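Long-range contacts in cystathionine beta-lyase family protein, YNBB B.subtilis ortholog (Clostridium acetobutylicum, PDB 3HVY), which carries pyridoxal phosphate as a lysine aldimine and probably acts as a carbon-sulfur lyase on sulfur amino acids: residues Y38-R42 with I302-K306; R76-D80 with A92-P96; T102-G106 with T129-I133; A107-N112 with Q266-V271; D341-I346 with A395-Y401. All blocks are in the same frame, centred on the assembly; numbering follows the deposited sequence.

Contact 1. Residues Y38-R42 with I302-K306. With EDO (1,2-ethanediol), chain Y.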
# COMPACT_ATOMS: atom_id res chain seq x y z
N TYR D 38 8.78 25.46 25.64
CA TYR D 38 8.75 24.28 24.76
C TYR D 38 9.01 24.61 23.31
O TYR D 38 9.59 23.77 22.57
CB TYR D 38 7.48 23.47 24.93
CG TYR D 38 7.42 22.86 26.32
CD1 TYR D 38 8.34 21.91 26.73
CD2 TYR D 38 6.49 23.30 27.25
CE1 TYR D 38 8.30 21.40 28.03
CE2 TYR D 38 6.46 22.78 28.54
CZ TYR D 38 7.35 21.86 28.93
OH TYR D 38 7.32 21.41 30.24
N ASP D 39 8.62 25.80 22.90
CA ASP D 39 8.88 26.23 21.51
C ASP D 39 10.36 26.30 21.20
O ASP D 39 10.76 26.09 20.06
CB ASP D 39 8.23 27.56 21.23
CG ASP D 39 6.75 27.47 21.13
OD1 ASP D 39 6.20 26.35 21.02
OD2 ASP D 39 6.16 28.55 21.15
N GLU D 40 11.13 26.69 22.20
CA GLU D 40 12.61 26.77 22.10
C GLU D 40 13.23 25.40 21.89
O GLU D 40 14.11 25.22 21.04
CB GLU D 40 13.18 27.38 23.36
CG GLU D 40 12.76 28.85 23.52
CD GLU D 40 13.16 29.42 24.88
OE1 GLU D 40 13.86 28.71 25.63
OE2 GLU D 40 12.75 30.55 25.19
N ILE D 41 12.75 24.44 22.67
CA ILE D 41 13.16 23.07 22.51
C ILE D 41 12.71 22.50 21.15
O ILE D 41 13.48 21.82 20.48
CB ILE D 41 12.61 22.20 23.67
CG1 ILE D 41 13.33 22.55 24.98
CG2 ILE D 41 12.78 20.72 23.38
CD1 ILE D 41 12.81 21.77 26.17
N ARG D 42 11.48 22.80 20.73
CA ARG D 42 10.97 22.29 19.48
C ARG D 42 11.81 22.76 18.31
O ARG D 42 12.05 22.02 17.37
CB ARG D 42 9.55 22.84 19.28
CG ARG D 42 8.88 22.33 18.11
CD ARG D 42 7.43 22.85 18.01
NE ARG D 42 7.46 24.29 17.85
CZ ARG D 42 6.42 25.11 17.94
NH1 ARG D 42 5.24 24.65 18.21
NH2 ARG D 42 6.59 26.41 17.76
N ILE D 302 5.53 18.21 20.64
CA ILE D 302 5.35 19.37 21.45
C ILE D 302 3.91 19.82 21.48
O ILE D 302 3.47 20.41 22.46
CB ILE D 302 6.35 20.48 21.07
CG1 ILE D 302 7.78 20.01 21.45
CG2 ILE D 302 6.04 21.89 21.78
CD1 ILE D 302 8.04 19.87 22.96
N GLU D 303 3.14 19.51 20.45
CA GLU D 303 1.70 19.70 20.54
C GLU D 303 1.13 18.85 21.69
O GLU D 303 0.27 19.31 22.46
CB GLU D 303 1.00 19.32 19.24
CG GLU D 303 1.34 20.20 18.03
CD GLU D 303 0.97 21.66 18.25
OE1 GLU D 303 -0.23 21.96 18.41
OE2 GLU D 303 1.89 22.52 18.26
N ALA D 304 1.62 17.62 21.83
CA ALA D 304 1.13 16.70 22.87
C ALA D 304 1.61 17.17 24.25
O ALA D 304 0.86 17.16 25.21
CB ALA D 304 1.56 15.29 22.57
N VAL D 305 2.85 17.66 24.33
CA VAL D 305 3.36 18.24 25.55
C VAL D 305 2.50 19.42 25.98
O VAL D 305 2.09 19.49 27.14
CB VAL D 305 4.85 18.63 25.47
CG1 VAL D 305 5.32 19.29 26.80
CG2 VAL D 305 5.78 17.41 25.14
N LYS D 306 2.20 20.35 25.07
CA LYS D 306 1.34 21.48 25.38
C LYS D 306 -0.00 21.03 25.87
O LYS D 306 -0.52 21.61 26.77
CB LYS D 306 1.22 22.39 24.18
CG LYS D 306 2.52 23.15 23.90
CD LYS D 306 2.35 24.12 22.68
CE LYS D 306 3.67 24.84 22.36
NZ LYS D 306 3.60 25.93 21.33
C1 EDO Y . -0.18 25.59 19.00
O1 EDO Y . -0.87 24.47 18.48
C2 EDO Y . 1.00 25.12 19.81
O2 EDO Y . 2.21 25.01 19.05
O HOH W 1 4.36 22.05 18.35

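Contact 2. Residues R76-D80 with A92-P96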
# COMPACT_ATOMS: atom_id res chain seq x y z
N ARG D 76 15.30 1.98 3.87
CA ARG D 76 15.38 1.37 5.16
C ARG D 76 16.73 1.63 5.81
O ARG D 76 16.81 2.06 6.96
CB ARG D 76 15.20 -0.12 4.97
CG ARG D 76 15.25 -0.95 6.22
CD ARG D 76 15.41 -2.42 5.89
NE ARG D 76 16.68 -2.69 5.25
CZ ARG D 76 17.00 -3.77 4.54
NH1 ARG D 76 16.17 -4.77 4.43
NH2 ARG D 76 18.17 -3.83 3.95
N ASP D 77 17.80 1.37 5.08
CA ASP D 77 19.16 1.50 5.61
C ASP D 77 19.53 2.94 5.89
O ASP D 77 20.23 3.22 6.85
CB ASP D 77 20.17 0.84 4.66
CG ASP D 77 19.95 -0.68 4.58
OD1 ASP D 77 19.34 -1.28 5.51
OD2 ASP D 77 20.36 -1.23 3.57
N SER D 78 19.04 3.86 5.09
CA SER D 78 19.32 5.26 5.34
C SER D 78 18.49 5.80 6.50
O SER D 78 18.94 6.75 7.21
CB SER D 78 19.04 6.09 4.08
OG SER D 78 20.02 5.87 3.07
N LEU D 79 17.29 5.26 6.71
CA LEU D 79 16.49 5.73 7.88
C LEU D 79 17.22 5.33 9.14
O LEU D 79 17.31 6.11 10.08
CB LEU D 79 15.07 5.24 7.90
CG LEU D 79 14.16 5.79 9.01
CD1 LEU D 79 14.03 7.29 8.90
CD2 LEU D 79 12.80 5.15 8.88
N ASP D 80 17.73 4.11 9.20
CA ASP D 80 18.60 3.74 10.33
C ASP D 80 19.75 4.74 10.55
O ASP D 80 20.05 5.08 11.68
CB ASP D 80 19.19 2.37 10.11
CG ASP D 80 18.16 1.25 10.14
OD1 ASP D 80 17.01 1.50 10.51
OD2 ASP D 80 18.51 0.09 9.73
N ALA D 92 21.42 2.24 14.62
CA ALA D 92 19.99 2.25 14.86
C ALA D 92 19.39 1.23 13.93
O ALA D 92 20.00 0.86 12.91
CB ALA D 92 19.33 3.64 14.67
N PHE D 93 18.19 0.80 14.31
CA PHE D 93 17.45 -0.29 13.68
C PHE D 93 15.97 0.05 13.84
O PHE D 93 15.40 -0.08 14.94
CB PHE D 93 17.82 -1.59 14.35
CG PHE D 93 17.07 -2.80 13.84
CD1 PHE D 93 17.37 -3.38 12.60
CD2 PHE D 93 16.08 -3.37 14.60
CE1 PHE D 93 16.74 -4.49 12.16
CE2 PHE D 93 15.41 -4.48 14.12
CZ PHE D 93 15.77 -5.06 12.91
N VAL D 94 15.40 0.54 12.75
CA VAL D 94 14.05 1.02 12.68
C VAL D 94 13.31 0.17 11.66
O VAL D 94 13.74 0.01 10.49
CB VAL D 94 14.02 2.50 12.20
CG1 VAL D 94 12.58 3.06 12.31
CG2 VAL D 94 15.07 3.34 12.93
N ARG D 95 12.18 -0.41 12.09
CA ARG D 95 11.50 -1.36 11.24
C ARG D 95 10.03 -1.32 11.51
O ARG D 95 9.59 -1.15 12.67
CB ARG D 95 11.96 -2.78 11.52
CG ARG D 95 13.38 -3.09 11.15
CD ARG D 95 13.59 -3.12 9.65
NE ARG D 95 14.94 -3.54 9.27
CZ ARG D 95 16.01 -2.76 9.29
NH1 ARG D 95 15.92 -1.51 9.69
NH2 ARG D 95 17.19 -3.25 8.91
N PRO D 96 9.22 -1.50 10.46
CA PRO D 96 7.76 -1.61 10.61
C PRO D 96 7.39 -3.00 11.19
O PRO D 96 6.28 -3.24 11.68
CB PRO D 96 7.26 -1.50 9.16
CG PRO D 96 8.39 -2.14 8.38
CD PRO D 96 9.63 -1.63 9.06
O HOH W 2 14.40 1.70 8.50
O HOH W 3 19.73 -1.32 8.06

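Contact 3. Residues T102-G106 with T129-I133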
# COMPACT_ATOMS: atom_id res chain seq x y z
N THR D 102 6.79 -2.77 23.06
CA THR D 102 7.18 -3.87 23.92
C THR D 102 8.08 -4.84 23.19
O THR D 102 9.05 -5.37 23.78
CB THR D 102 5.98 -4.62 24.52
OG1 THR D 102 5.22 -3.71 25.30
CG2 THR D 102 6.46 -5.72 25.44
N HIS D 103 7.78 -5.06 21.90
CA HIS D 103 8.54 -5.94 21.05
C HIS D 103 9.93 -5.38 20.89
O HIS D 103 10.90 -6.11 21.03
CB HIS D 103 7.83 -6.06 19.70
CG HIS D 103 8.42 -7.05 18.75
ND1 HIS D 103 7.84 -7.33 17.52
CD2 HIS D 103 9.51 -7.85 18.84
CE1 HIS D 103 8.57 -8.22 16.88
NE2 HIS D 103 9.59 -8.56 17.67
N ALA D 104 10.05 -4.09 20.61
CA ALA D 104 11.37 -3.44 20.44
C ALA D 104 12.20 -3.51 21.74
O ALA D 104 13.39 -3.83 21.71
CB ALA D 104 11.22 -2.01 20.00
N ILE D 105 11.54 -3.25 22.87
CA ILE D 105 12.18 -3.29 24.18
C ILE D 105 12.63 -4.71 24.49
O ILE D 105 13.80 -4.94 24.79
CB ILE D 105 11.26 -2.71 25.29
CG1 ILE D 105 11.08 -1.18 25.11
CG2 ILE D 105 11.84 -3.02 26.71
CD1 ILE D 105 9.88 -0.66 25.77
N GLY D 106 11.71 -5.65 24.36
CA GLY D 106 12.04 -7.07 24.52
C GLY D 106 13.19 -7.58 23.67
O GLY D 106 14.03 -8.33 24.16
N THR D 129 3.44 -4.83 30.71
CA THR D 129 3.71 -5.59 29.52
C THR D 129 5.09 -6.23 29.48
O THR D 129 5.30 -7.14 28.69
CB THR D 129 3.53 -4.70 28.28
OG1 THR D 129 4.44 -3.58 28.35
CG2 THR D 129 2.10 -4.19 28.24
N LEU D 130 6.01 -5.81 30.35
CA LEU D 130 7.32 -6.45 30.42
C LEU D 130 7.39 -7.64 31.31
O LEU D 130 8.40 -8.30 31.35
CB LEU D 130 8.38 -5.50 30.96
CG LEU D 130 8.96 -4.48 30.03
CD1 LEU D 130 10.33 -4.19 30.62
CD2 LEU D 130 9.04 -5.04 28.65
N HIS D 131 6.34 -7.89 32.06
CA HIS D 131 6.40 -8.91 33.09
C HIS D 131 6.62 -10.29 32.53
O HIS D 131 7.35 -11.09 33.11
CB HIS D 131 5.20 -8.80 34.00
CG HIS D 131 5.18 -7.53 34.80
ND1 HIS D 131 4.50 -7.40 35.99
CD2 HIS D 131 5.81 -6.34 34.60
CE1 HIS D 131 4.67 -6.18 36.46
NE2 HIS D 131 5.48 -5.52 35.65
N ASP D 132 6.01 -10.56 31.38
CA ASP D 132 6.23 -11.87 30.72
C ASP D 132 7.59 -11.96 30.02
O ASP D 132 8.15 -13.07 29.95
CB ASP D 132 5.10 -12.18 29.74
CG ASP D 132 3.81 -12.69 30.45
OD1 ASP D 132 3.87 -13.21 31.58
OD2 ASP D 132 2.74 -12.63 29.83
N ILE D 133 8.10 -10.83 29.50
CA ILE D 133 9.49 -10.77 28.94
C ILE D 133 10.51 -11.23 30.01
O ILE D 133 11.30 -12.12 29.78
CB ILE D 133 9.84 -9.39 28.37
CG1 ILE D 133 9.12 -9.21 27.03
CG2 ILE D 133 11.40 -9.21 28.15
CD1 ILE D 133 9.00 -7.79 26.54

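Contact 4. Residues A107-N112 with Q266-V271. With EDO (1,2-ethanediol), chain S.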
# COMPACT_ATOMS: atom_id res chain seq x y z
N ALA D 107 13.24 -7.18 22.40
CA ALA D 107 14.29 -7.62 21.49
C ALA D 107 15.65 -7.06 21.98
O ALA D 107 16.68 -7.73 21.88
CB ALA D 107 13.98 -7.16 20.07
N ALA D 108 15.65 -5.82 22.47
CA ALA D 108 16.87 -5.19 22.98
C ALA D 108 17.38 -5.97 24.20
O ALA D 108 18.58 -6.19 24.33
CB ALA D 108 16.66 -3.73 23.31
N LEU D 109 16.47 -6.45 25.06
CA LEU D 109 16.84 -7.22 26.22
C LEU D 109 17.30 -8.64 25.86
O LEU D 109 18.42 -9.02 26.19
CB LEU D 109 15.70 -7.25 27.24
CG LEU D 109 15.28 -5.86 27.77
CD1 LEU D 109 13.92 -5.95 28.53
CD2 LEU D 109 16.42 -5.28 28.60
N PHE D 110 16.45 -9.40 25.17
CA PHE D 110 16.79 -10.76 24.78
C PHE D 110 18.11 -10.79 24.05
O PHE D 110 18.97 -11.58 24.37
CB PHE D 110 15.72 -11.41 23.91
CG PHE D 110 14.68 -12.14 24.69
CD1 PHE D 110 14.93 -13.39 25.19
CD2 PHE D 110 13.43 -11.57 24.91
CE1 PHE D 110 13.97 -14.09 25.95
CE2 PHE D 110 12.46 -12.25 25.69
CZ PHE D 110 12.74 -13.52 26.19
N GLY D 111 18.29 -9.90 23.10
CA GLY D 111 19.50 -9.95 22.32
C GLY D 111 20.80 -9.78 23.08
O GLY D 111 21.85 -10.33 22.69
N ASN D 112 20.72 -9.04 24.18
CA ASN D 112 21.90 -8.66 24.95
C ASN D 112 22.07 -9.39 26.26
O ASN D 112 22.85 -8.99 27.12
CB ASN D 112 21.92 -7.13 25.08
CG ASN D 112 22.33 -6.45 23.77
OD1 ASN D 112 23.48 -6.55 23.40
ND2 ASN D 112 21.38 -5.79 23.03
N GLN D 266 23.17 -7.23 18.18
CA GLN D 266 22.68 -8.42 18.88
C GLN D 266 21.13 -8.47 18.94
O GLN D 266 20.50 -9.57 18.89
CB GLN D 266 23.28 -8.55 20.25
CG GLN D 266 24.76 -8.98 20.32
CD GLN D 266 25.07 -10.26 19.54
OE1 GLN D 266 24.48 -11.32 19.76
NE2 GLN D 266 26.02 -10.15 18.63
N ALA D 267 20.52 -7.31 19.15
CA ALA D 267 19.08 -7.18 19.14
C ALA D 267 18.52 -7.61 17.81
O ALA D 267 17.46 -8.27 17.78
CB ALA D 267 18.65 -5.73 19.48
N THR D 268 19.17 -7.23 16.71
CA THR D 268 18.64 -7.62 15.40
C THR D 268 18.53 -9.16 15.21
O THR D 268 17.69 -9.62 14.43
CB THR D 268 19.40 -7.04 14.20
OG1 THR D 268 20.69 -7.65 14.13
CG2 THR D 268 19.49 -5.46 14.26
N PHE D 269 19.39 -9.92 15.85
CA PHE D 269 19.38 -11.39 15.73
C PHE D 269 18.23 -12.00 16.48
O PHE D 269 17.80 -13.14 16.16
CB PHE D 269 20.70 -12.03 16.20
CG PHE D 269 21.91 -11.62 15.39
CD1 PHE D 269 21.86 -11.51 14.02
CD2 PHE D 269 23.13 -11.37 16.03
CE1 PHE D 269 22.99 -11.14 13.28
CE2 PHE D 269 24.25 -10.99 15.30
CZ PHE D 269 24.18 -10.89 13.93
N ARG D 270 17.74 -11.29 17.49
CA ARG D 270 16.49 -11.67 18.17
C ARG D 270 15.25 -11.29 17.35
O ARG D 270 14.23 -12.01 17.34
CB ARG D 270 16.39 -11.00 19.52
CG ARG D 270 15.01 -11.02 20.13
CD ARG D 270 14.53 -12.43 20.47
NE ARG D 270 13.09 -12.36 20.78
CZ ARG D 270 12.47 -13.19 21.60
NH1 ARG D 270 13.14 -14.15 22.20
NH2 ARG D 270 11.17 -13.07 21.82
N VAL D 271 15.35 -10.16 16.66
CA VAL D 271 14.23 -9.69 15.86
C VAL D 271 14.00 -10.60 14.67
O VAL D 271 12.86 -10.86 14.33
CB VAL D 271 14.37 -8.21 15.42
CG1 VAL D 271 13.17 -7.82 14.50
CG2 VAL D 271 14.44 -7.30 16.66
C1 EDO S . 16.01 -15.82 23.08
O1 EDO S . 16.35 -14.75 22.19
C2 EDO S . 15.89 -17.05 22.25
O2 EDO S . 14.51 -17.29 21.87

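Contact 5. Residues D341-I346 with A395-Y401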
# COMPACT_ATOMS: atom_id res chain seq x y z
N ASP D 341 -12.23 9.64 42.80
CA ASP D 341 -13.61 9.27 42.67
C ASP D 341 -13.75 8.45 41.38
O ASP D 341 -13.32 8.87 40.30
CB ASP D 341 -14.50 10.53 42.66
CG ASP D 341 -15.98 10.21 42.56
OD1 ASP D 341 -16.57 9.72 43.55
OD2 ASP D 341 -16.55 10.43 41.48
N GLU D 342 -14.40 7.28 41.49
CA GLU D 342 -14.52 6.38 40.38
C GLU D 342 -15.38 6.95 39.26
O GLU D 342 -15.00 6.88 38.10
CB GLU D 342 -15.07 5.05 40.85
CG GLU D 342 -15.12 4.00 39.75
CD GLU D 342 -15.46 2.60 40.26
OE1 GLU D 342 -15.68 2.47 41.49
OE2 GLU D 342 -15.49 1.64 39.45
N LYS D 343 -16.49 7.56 39.59
CA LYS D 343 -17.37 8.09 38.57
C LYS D 343 -16.66 9.18 37.78
O LYS D 343 -16.73 9.18 36.54
CB LYS D 343 -18.61 8.69 39.16
CG LYS D 343 -19.57 9.22 38.12
CD LYS D 343 -20.95 9.51 38.72
CE LYS D 343 -22.04 9.57 37.65
NZ LYS D 343 -21.88 10.71 36.69
N LYS D 344 -16.03 10.10 38.49
CA LYS D 344 -15.30 11.23 37.84
C LYS D 344 -14.25 10.73 36.85
O LYS D 344 -14.12 11.24 35.73
CB LYS D 344 -14.69 12.15 38.90
CG LYS D 344 -15.71 12.96 39.67
CD LYS D 344 -15.02 13.73 40.77
CE LYS D 344 -15.97 14.62 41.54
NZ LYS D 344 -15.21 15.27 42.63
N LEU D 345 -13.50 9.72 37.26
CA LEU D 345 -12.51 9.12 36.40
C LEU D 345 -13.12 8.59 35.11
O LEU D 345 -12.60 8.82 34.01
CB LEU D 345 -11.81 7.98 37.13
CG LEU D 345 -10.81 7.09 36.37
CD1 LEU D 345 -9.71 7.87 35.69
CD2 LEU D 345 -10.22 6.05 37.33
N ILE D 346 -14.20 7.83 35.26
CA ILE D 346 -14.80 7.14 34.13
C ILE D 346 -15.43 8.15 33.22
O ILE D 346 -15.22 8.11 32.00
CB ILE D 346 -15.80 6.08 34.59
CG1 ILE D 346 -15.01 4.88 35.18
CG2 ILE D 346 -16.72 5.69 33.44
CD1 ILE D 346 -15.84 4.01 36.12
N ALA D 395 -6.80 4.16 32.34
CA ALA D 395 -6.71 4.10 33.78
C ALA D 395 -7.10 2.75 34.30
O ALA D 395 -8.11 2.21 33.89
CB ALA D 395 -7.65 5.17 34.40
N PRO D 396 -6.32 2.21 35.23
CA PRO D 396 -6.87 1.10 36.02
C PRO D 396 -7.90 1.61 36.99
O PRO D 396 -7.74 2.69 37.56
CB PRO D 396 -5.66 0.60 36.80
CG PRO D 396 -4.75 1.75 36.88
CD PRO D 396 -4.93 2.51 35.60
N ILE D 397 -8.95 0.83 37.23
CA ILE D 397 -9.99 1.28 38.14
C ILE D 397 -9.63 0.82 39.55
O ILE D 397 -9.90 -0.32 39.93
CB ILE D 397 -11.38 0.77 37.72
CG1 ILE D 397 -11.70 1.21 36.29
CG2 ILE D 397 -12.46 1.32 38.63
CD1 ILE D 397 -11.93 2.72 36.20
N ARG D 398 -8.96 1.71 40.27
CA ARG D 398 -8.61 1.47 41.68
C ARG D 398 -8.32 2.81 42.31
O ARG D 398 -7.90 3.78 41.61
CB ARG D 398 -7.37 0.59 41.81
CG ARG D 398 -6.23 0.92 40.85
CD ARG D 398 -4.94 0.30 41.33
NE ARG D 398 -4.10 -0.24 40.26
CZ ARG D 398 -3.01 0.33 39.74
NH1 ARG D 398 -2.56 1.53 40.13
NH2 ARG D 398 -2.34 -0.31 38.79
N GLU D 399 -8.55 2.88 43.62
CA GLU D 399 -8.26 4.07 44.45
C GLU D 399 -6.82 4.42 44.23
O GLU D 399 -6.03 3.54 43.99
CB GLU D 399 -8.49 3.80 45.95
CG GLU D 399 -9.94 3.92 46.42
N PRO D 400 -6.49 5.72 44.20
CA PRO D 400 -7.36 6.87 44.33
C PRO D 400 -7.85 7.39 42.95
O PRO D 400 -8.04 8.59 42.80
CB PRO D 400 -6.45 7.88 45.02
CG PRO D 400 -5.08 7.55 44.46
CD PRO D 400 -5.08 6.13 44.02
N TYR D 401 -8.02 6.48 41.97
CA TYR D 401 -8.66 6.81 40.67
C TYR D 401 -7.94 7.90 39.90
O TYR D 401 -8.49 8.95 39.56
CB TYR D 401 -10.15 7.15 40.86
CG TYR D 401 -10.86 6.06 41.66
CD1 TYR D 401 -11.12 4.83 41.09
CD2 TYR D 401 -11.16 6.25 43.01
CE1 TYR D 401 -11.72 3.80 41.84
CE2 TYR D 401 -11.72 5.25 43.76
CZ TYR D 401 -12.01 4.02 43.17
OH TYR D 401 -12.62 3.04 43.93
O HOH W 4 -12.90 0.89 42.53

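Contact 1. Residues Y38-R42 with I302-K306
A four-residue salt-bridge network, Asp39, Arg42, Glu303 and Lys306, joins the long helices 18-55 and 287-317, whose segments here run nearly antiparallel at 166°, with axes 10.7 Å apart. Lys306, extended beyond CG, crosses Asp39 at about a right angle and donates from NZ to the syn lone pair of Asp39 OD1 at 2.7 Å. That oxygen also lies above one face of the Arg42 guanidinium, 3.3 Å from Arg42 NH2, where charge alone attracts it. Arg42 NH1 and Glu303 OE2 form a long salt bridge of 4.0 Å, supplemented by a water that accepts from NH1 and donates to OE2. An ethanediol, probably from the crystallisation liquor, donates to both Glu303 oxygens and takes weak bonds from Arg42 NH1 and Lys306 NZ. Arg42 NE pairs with Asp412 of the second subunit. Beneath the charges, Val305 CG1, anti to its backbone nitrogen (chi1 179°), sits over the Tyr38 ring face, 3.8 Å from the centroid, while Ile302 CG2 meets Tyr38 CB at 3.8 Å. Tyr38 OH is bonded to Arg330 N. Arg42 NH1 and Lys306 NZ lie 3.7 Å apart, a proximity that the two carboxylates probably make tolerable.

Contact 2. Residues R76-D80 with A92-P96
Asp80 on helix 74-87 reaches strand 91-95, an outermost strand of the seven-stranded mixed sheet that marks the cofactor-binding domain of the PLP-dependent aminotransferase fold; helix and strand segments cross at 131°. Starting at the root of the side chain, Asp80 CB rests 3.3 Å from Ala92 O, and CG stays beside the same carbonyl. Asp80 OD1 then accepts from Val94 N at 2.9 Å, met from above the carboxylate plane. At the other tip, Asp80 OD2 offers its syn lone pair to Arg95 NH1 at 3.0 Å in a nearly straight bond (174°), carboxylate and guanidinium being within 5° of coplanar; a weak second bond runs from NH1 to OD1. Arg95 is further fixed by NH1 donating to Val94 O at 2.8 Å and by NH2 donating to Gly278 O. Its guanidinium is sandwiched, with Arg76 CD 3.4 Å above one face and Phe93 CE1 over the opposite one. Arg76 turns its own charge aside: NE and NH2 grip Asp77 OD1 side-on from the same face of the carboxylate, which probably eases the approach of two arginines. On the apolar flank, Leu79 CD2 crosses to Val94 CG1 at 4.0 Å.

Contact 3. Residues T102-G106 with T129-I133
Helix 101-111 and segment 129-133, which includes most of the short helix 131-134, run side by side in the same sense: the CA atoms of Thr102 and Thr129 are 6.8 Å apart at one end, those of Gly106 and Ile133 6.3 Å at the other. Thr102 uses both branches of its side chain. Its hydroxyl accepts a bond from Thr129 OG1, 3.2 Å from Thr102 OG1, and is also bonded to OP1 of the phosphate of the pyridoxal-lysine aldimine at position 244. Thr129 reaches it with OG1 set between its own backbone nitrogen and carbonyl carbon (chi1 60°). The methyl branch, Thr102 CG2, faces inward and presses on Ile133 CD1 at 3.5 Å, closer than usual van der Waals contact. That same CD1 lies 3.7 Å from Gly106 CA, where the absence of a side chain lets the isoleucine tip settle against the helix backbone. Alongside, Leu130 CD2 meets Ile105 CG2 at 4.0 Å, the two side chains crossing at about a right angle. Ile276 of the third subunit packs on Thr102, and Val273 of the same subunit on Ile133. A phosphate ligand near the start of a helix is consistent with the cofactor site of this fold. Thr129 probably acts from the second shell: its bond, together with the grip on the methyl, would steady the rotation of the Thr102 hydroxyl that meets the phosphate.

Contact 4. Residues A107-N112 with Q266-V271
The segments of helices 101-111 and 261-271 cross at 106° with axes 7.4 Å apart, bringing the CA atoms of Gly111 and Ala267 to 4.2 Å. Both helices pack on the large mixed sheet of the aminotransferase-like fold, where Ala107, Ala108 and Ala267 all touch Ile257 of strand 255-259. Gly111 and Ala267 permit this closeness. Gln266 CB lies 3.3 Å from Gly111 O, and Gly111 CA makes a CA-H...O contact with Gln266 O. Farther along, Arg270 sends CG past Ala107 CA at 3.7 Å. Bent at chi2 (65°), it then lays its guanidinium flat on Phe110 in a cation-pi stack, with centres 4.0 Å apart and planes at 15°. NH1 stands over the middle of the ring and donates weakly to an ethanediol, probably from the crystallisation liquor. Two bonds reach the third subunit, Arg270 NH2 to its Thr272 O and Gln266 NE2 to its Lys141 O. Asn112 donates ND2 to Ala108 O at 3.1 Å, on a lone pair in the carbonyl plane, and also to Tyr263 O, which ties the end of one helix to the other. At the far side of the contact, where helix 261-271 ends, Ala107 CB and Val271 CG2 are tightly packed at 3.4 Å.

Contact 5. Residues D341-I346 with A395-Y401
Tyr401 and Glu342 make the aromatic part of the contact: Glu342 CB lies over one ring face, 4.0 Å from the centroid and 20° off the normal, in a CH-pi contact. Arg398 C and Glu399 N lie over the opposite face, so the ring is held between the helix start and its own loop. Apolar contacts gather round Leu345: chi1 of 174° turns its CG toward the sheet, and the two methyls take different partners. CD1 meets Ala395 CB at 3.6 Å; CD2 reaches Tyr401 CB at 3.7 Å and Ile397 CD1 at 3.9 Å. Ile346 CG1 crosses to the same Ile397 CD1, also at 3.9 Å. These side chains pack the first turn of helix 342-354 on the five-stranded antiparallel sheet, at the beta-hairpin joining strands 392-396 and 402-406; its loop contains the cis peptide bond before Pro400. Polar links are indirect. A water lies 2.6 Å from Tyr401 OH, in the plane of the ring, and donates weakly to Glu342 OE1. Just before the helix, Asp341 is its N-cap, Asp341 OD2 accepting from Lys344 N at 3.1 Å on the anti side, tilted 27° out of the carboxylate plane.

Contacts 2, 3 and 4 cluster round the seven-stranded sheet, whereas contact 5 belongs to the five-stranded one, its centre 40 Å from that of contact 2. Contacts 3 and 4 share helix 101-111, alternate along the chain and touch where Ile133 packs on Leu109 and Phe110. Contact 2 touches contact 4 through Phe93, which packs on Thr268 and Val271, and stays about 7 Å, nearest atoms, from contact 3. Contact 1 encloses contacts 2 to 4 along the chain and precedes contact 5; it lies about 17 Å, nearest atoms, from contacts 2 and 5. Contacts 3 and 4 thus tie the cofactor-side helix to the interface with the third subunit, while contact 1 borders the second.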